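Local structure of 3-deoxy-D-manno-octulosonate 8-phosphate phosphatase KdsC (Haemophilus influenzae Rd, 1J8D) at residues Q101-G106 with C118-A123; I44-D49 with E150-I155. The protein hydrolyses 3-deoxy-D-manno-octulosonate 8-phosphate to 3-deoxy-D-manno-octulosonate and inorganic phosphate, a magnesium-dependent step of lipopolysaccharide biosynthesis. One frame throughout, in Å; residues are numbered along the deposited sequence.

Interaction 1: Q101-G106 with C118-A123; sequences QTAYIG and CGTSFA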
# COMPACT_ATOMS: atom_id res chain seq x y z
N GLN A 101 -22.81 24.01 13.36
CA GLN A 101 -23.35 23.28 12.23
C GLN A 101 -22.24 22.64 11.43
O GLN A 101 -22.50 21.99 10.41
CB GLN A 101 -24.14 24.21 11.31
CG GLN A 101 -25.24 24.94 12.03
CD GLN A 101 -25.97 25.93 11.13
OE1 GLN A 101 -25.35 26.74 10.42
NE2 GLN A 101 -27.29 25.88 11.17
N THR A 102 -21.00 22.82 11.89
CA THR A 102 -19.91 22.27 11.13
C THR A 102 -19.07 21.21 11.80
O THR A 102 -18.74 21.28 12.99
CB THR A 102 -18.98 23.40 10.58
OG1 THR A 102 -17.68 23.29 11.16
CG2 THR A 102 -19.56 24.75 10.84
N ALA A 103 -18.75 20.22 10.97
CA ALA A 103 -17.94 19.09 11.36
C ALA A 103 -16.56 19.21 10.73
O ALA A 103 -16.41 19.70 9.61
CB ALA A 103 -18.61 17.82 10.89
N TYR A 104 -15.55 18.75 11.46
CA TYR A 104 -14.18 18.75 10.99
C TYR A 104 -13.61 17.35 11.19
O TYR A 104 -13.80 16.77 12.24
CB TYR A 104 -13.32 19.72 11.81
CG TYR A 104 -11.91 19.80 11.28
CD1 TYR A 104 -11.59 20.70 10.25
CD2 TYR A 104 -10.91 18.95 11.74
CE1 TYR A 104 -10.31 20.74 9.70
CE2 TYR A 104 -9.61 18.98 11.20
CZ TYR A 104 -9.33 19.89 10.17
OH TYR A 104 -8.07 19.96 9.63
N ILE A 105 -12.91 16.78 10.21
CA ILE A 105 -12.30 15.46 10.41
C ILE A 105 -10.77 15.58 10.26
O ILE A 105 -10.27 16.03 9.22
CB ILE A 105 -12.91 14.35 9.42
CG1 ILE A 105 -12.09 13.05 9.48
CG2 ILE A 105 -13.03 14.87 7.99
CD1 ILE A 105 -12.67 11.85 8.65
N GLY A 106 -10.04 15.18 11.29
CA GLY A 106 -8.58 15.27 11.25
C GLY A 106 -7.80 14.02 11.64
O GLY A 106 -8.36 12.93 11.82
N CYS A 118 -14.47 24.09 15.39
CA CYS A 118 -15.66 23.43 14.83
C CYS A 118 -16.54 22.71 15.87
O CYS A 118 -16.04 22.02 16.75
CB CYS A 118 -15.23 22.45 13.72
SG CYS A 118 -14.49 23.25 12.24
N GLY A 119 -17.85 22.89 15.75
CA GLY A 119 -18.76 22.28 16.70
C GLY A 119 -18.53 20.80 16.88
O GLY A 119 -18.46 20.27 18.00
N THR A 120 -18.41 20.12 15.75
CA THR A 120 -18.21 18.68 15.74
C THR A 120 -16.88 18.29 15.09
O THR A 120 -16.50 18.80 14.01
CB THR A 120 -19.38 17.96 15.01
OG1 THR A 120 -20.62 18.29 15.66
CG2 THR A 120 -19.19 16.46 15.05
N SER A 121 -16.17 17.38 15.74
CA SER A 121 -14.89 16.93 15.25
C SER A 121 -14.75 15.40 15.22
O SER A 121 -15.26 14.69 16.09
CB SER A 121 -13.80 17.55 16.10
OG SER A 121 -14.06 17.30 17.46
N PHE A 122 -14.05 14.92 14.21
CA PHE A 122 -13.82 13.49 14.05
C PHE A 122 -12.33 13.23 13.90
O PHE A 122 -11.61 14.04 13.34
CB PHE A 122 -14.51 12.97 12.80
CG PHE A 122 -16.00 13.07 12.83
CD1 PHE A 122 -16.63 14.24 12.46
CD2 PHE A 122 -16.77 11.97 13.17
CE1 PHE A 122 -18.03 14.31 12.41
CE2 PHE A 122 -18.16 12.02 13.13
CZ PHE A 122 -18.79 13.20 12.74
N ALA A 123 -11.88 12.09 14.39
CA ALA A 123 -10.49 11.73 14.23
C ALA A 123 -10.42 10.40 13.46
O ALA A 123 -11.27 9.54 13.65
CB ALA A 123 -9.81 11.62 15.60
O HOH W 1 -21.02 20.71 14.66

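Interaction 2: I44-D49 with E150-I155; sequences IKMLMD and EMSDMI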
# COMPACT_ATOMS: atom_id res chain seq x y z
N ILE A 44 -18.25 12.34 -0.28
CA ILE A 44 -18.28 13.76 -0.43
C ILE A 44 -19.47 14.15 -1.32
O ILE A 44 -20.25 15.03 -0.97
CB ILE A 44 -16.94 14.25 -0.99
CG1 ILE A 44 -15.83 13.86 -0.02
CG2 ILE A 44 -16.94 15.76 -1.14
CD1 ILE A 44 -14.44 14.14 -0.53
N LYS A 45 -19.62 13.47 -2.45
CA LYS A 45 -20.75 13.75 -3.34
C LYS A 45 -22.10 13.49 -2.65
O LYS A 45 -23.04 14.26 -2.80
CB LYS A 45 -20.65 12.90 -4.61
CG LYS A 45 -19.34 13.01 -5.37
CD LYS A 45 -19.09 14.41 -5.87
CE LYS A 45 -20.20 14.91 -6.80
NZ LYS A 45 -19.85 16.18 -7.48
N MSE A 46 -22.20 12.42 -1.87
CA MSE A 46 -23.46 12.15 -1.19
C MSE A 46 -23.81 13.22 -0.17
O MSE A 46 -24.99 13.58 -0.02
CB MSE A 46 -23.42 10.77 -0.53
CG MSE A 46 -23.30 9.68 -1.53
SE MSE A 46 -22.99 8.02 -0.73
CE MSE A 46 -21.54 8.46 0.37
N LEU A 47 -22.79 13.74 0.50
CA LEU A 47 -22.94 14.79 1.50
C LEU A 47 -23.44 16.08 0.83
O LEU A 47 -24.42 16.70 1.25
CB LEU A 47 -21.57 15.03 2.13
CG LEU A 47 -21.38 15.05 3.65
CD1 LEU A 47 -22.38 14.15 4.37
CD2 LEU A 47 -19.95 14.67 3.93
N MSE A 48 -22.77 16.46 -0.25
CA MSE A 48 -23.12 17.69 -0.94
C MSE A 48 -24.51 17.55 -1.52
O MSE A 48 -25.30 18.49 -1.51
CB MSE A 48 -22.12 17.98 -2.07
CG MSE A 48 -20.69 18.18 -1.59
SE MSE A 48 -19.51 18.31 -3.08
CE MSE A 48 -20.02 16.76 -3.97
N ASP A 49 -24.79 16.35 -2.00
CA ASP A 49 -26.06 16.07 -2.59
C ASP A 49 -27.17 16.19 -1.54
O ASP A 49 -28.31 16.52 -1.87
CB ASP A 49 -26.02 14.69 -3.22
CG ASP A 49 -27.32 14.31 -3.88
OD1 ASP A 49 -27.67 14.98 -4.88
OD2 ASP A 49 -27.98 13.37 -3.37
N GLU A 150 -16.96 6.83 6.28
CA GLU A 150 -17.49 6.34 7.53
C GLU A 150 -18.24 7.52 8.16
O GLU A 150 -19.43 7.42 8.48
CB GLU A 150 -16.36 5.87 8.43
CG GLU A 150 -16.83 5.51 9.81
CD GLU A 150 -15.71 5.04 10.69
OE1 GLU A 150 -15.92 4.99 11.92
OE2 GLU A 150 -14.63 4.73 10.17
N MSE A 151 -17.56 8.66 8.28
CA MSE A 151 -18.19 9.87 8.82
C MSE A 151 -19.42 10.38 8.04
O MSE A 151 -20.46 10.70 8.64
CB MSE A 151 -17.16 11.00 8.92
CG MSE A 151 -17.72 12.30 9.50
SE MSE A 151 -16.66 13.82 9.00
CE MSE A 151 -16.91 13.69 7.08
N SER A 152 -19.33 10.47 6.71
CA SER A 152 -20.47 10.97 5.94
C SER A 152 -21.67 10.04 6.03
O SER A 152 -22.80 10.49 6.13
CB SER A 152 -20.10 11.19 4.46
OG SER A 152 -19.67 10.01 3.81
N ASP A 153 -21.43 8.73 5.98
CA ASP A 153 -22.52 7.79 6.09
C ASP A 153 -23.18 8.10 7.44
O ASP A 153 -24.41 8.18 7.56
CB ASP A 153 -22.00 6.36 6.08
CG ASP A 153 -21.66 5.86 4.69
OD1 ASP A 153 -21.06 4.78 4.57
OD2 ASP A 153 -21.98 6.54 3.69
N MSE A 154 -22.34 8.30 8.44
CA MSE A 154 -22.80 8.61 9.77
C MSE A 154 -23.65 9.89 9.83
O MSE A 154 -24.64 9.97 10.57
CB MSE A 154 -21.59 8.72 10.69
CG MSE A 154 -21.89 8.73 12.16
SE MSE A 154 -20.26 8.76 13.15
CE MSE A 154 -19.29 7.62 12.13
N ILE A 155 -23.28 10.91 9.06
CA ILE A 155 -24.05 12.13 9.09
C ILE A 155 -25.35 11.93 8.32
O ILE A 155 -26.43 12.34 8.76
CB ILE A 155 -23.28 13.33 8.47
CG1 ILE A 155 -21.97 13.55 9.23
CG2 ILE A 155 -24.15 14.58 8.52
CD1 ILE A 155 -20.98 14.51 8.57

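Interaction 1: Q101-G106 with C118-A123
With its CG trans to the backbone N (chi1 -176°), Y104 carries its ring away from the neighbouring strand, while on the opposite face of the sheet, that of A103 and I105, F122 has CG anti to the carbonyl carbon (chi1 -64°) and turns its ring edge to A103, CE1 lying 3.9 Å from A103 CB. The two strands are parallel neighbours in the central Rossmann-like sheet of this HAD-clan phosphatase, joined by helix 112-117 as a beta-alpha-beta unit. Four backbone hydrogen bonds hold them: T120 N to T102 O, Y104 N to T120 O, F122 N to Y104 O and G106 N to F122 O. Y104 O also lies at the edge of the F122 ring, near its plane, and F122 CB is 4.0 Å from I105 CB. On the other face the Y104 hydroxyl is hydrogen-bonded to D111, and the Y104 side chain lies beside D14, an inferred magnesium ligand. C118 SG is 3.7 Å from Y104 CB and sits obliquely to the tyrosine ring, 5.4 Å from its centroid. At the start of the ladder a water donates to T102 O at 2.9 Å and also hydrogen-bonds T120 OG1 at 2.6 Å.

Interaction 2: I44-D49 with E150-I155
The helical segments I44-D49 and E150-I155 run in nearly the same direction, their axes 26° apart and 9.5 Å distant at closest approach, and L47 and S152 form the nearest CA pair at 6.4 Å. No hydrogen bond passes between them, so side-chain packing alone makes the contact. L47 carries it: both of its methyls rest against S152 CB, CD2 at 3.5 Å and CD1 at 3.7 Å. The small S152 side chain probably lets the helices come together here, and its hydroxyl is directed back into its own helix, where OG hydrogen-bonds to R149 O; chi1 of 60° places OG between the backbone N and the carbonyl carbon. Beyond the serine, CD1 of L47 also reaches I155 CB at 4.3 Å. Helices 38-49 and 147-158 pack side by side on one face of the central parallel sheet of the HAD-type alpha/beta core, and V11 of strand 10-13 touches L47, M151 and I155, so that the leucine is wedged between the sheet and the partner helix. At the other margin selenomethionine M46 bends at chi3 (-51°) and brings CE to 3.9 Å from D153 OD2, the two side chains crossing at a slant. That carboxylate is claimed on both oxygens: OD2 forms a salt bridge with R149 of its own helix, and OD1 is hydrogen-bonded to the hydroxyl of Y130 of the second subunit.

Interactions 1 and 2 lie about 13 Å apart, centre to centre, in one alpha/beta core. Along the chain I44-D49 comes first, then both strands of interaction 1, and finally E150-I155, so the chain has built the two strands before it returns to helix 38-49. Helix 147-158 is the shared element: its selenomethionine M151 sits with SE 3.5 Å from F122 CD1 and 3.8 Å from I105 CB, while M154 SE is 3.9 Å from F122 CE2. This helix therefore bridges the strand pair and helix 38-49, which carries K45, a probable substrate-binding residue. It packs on the sheet face opposite that of Y104.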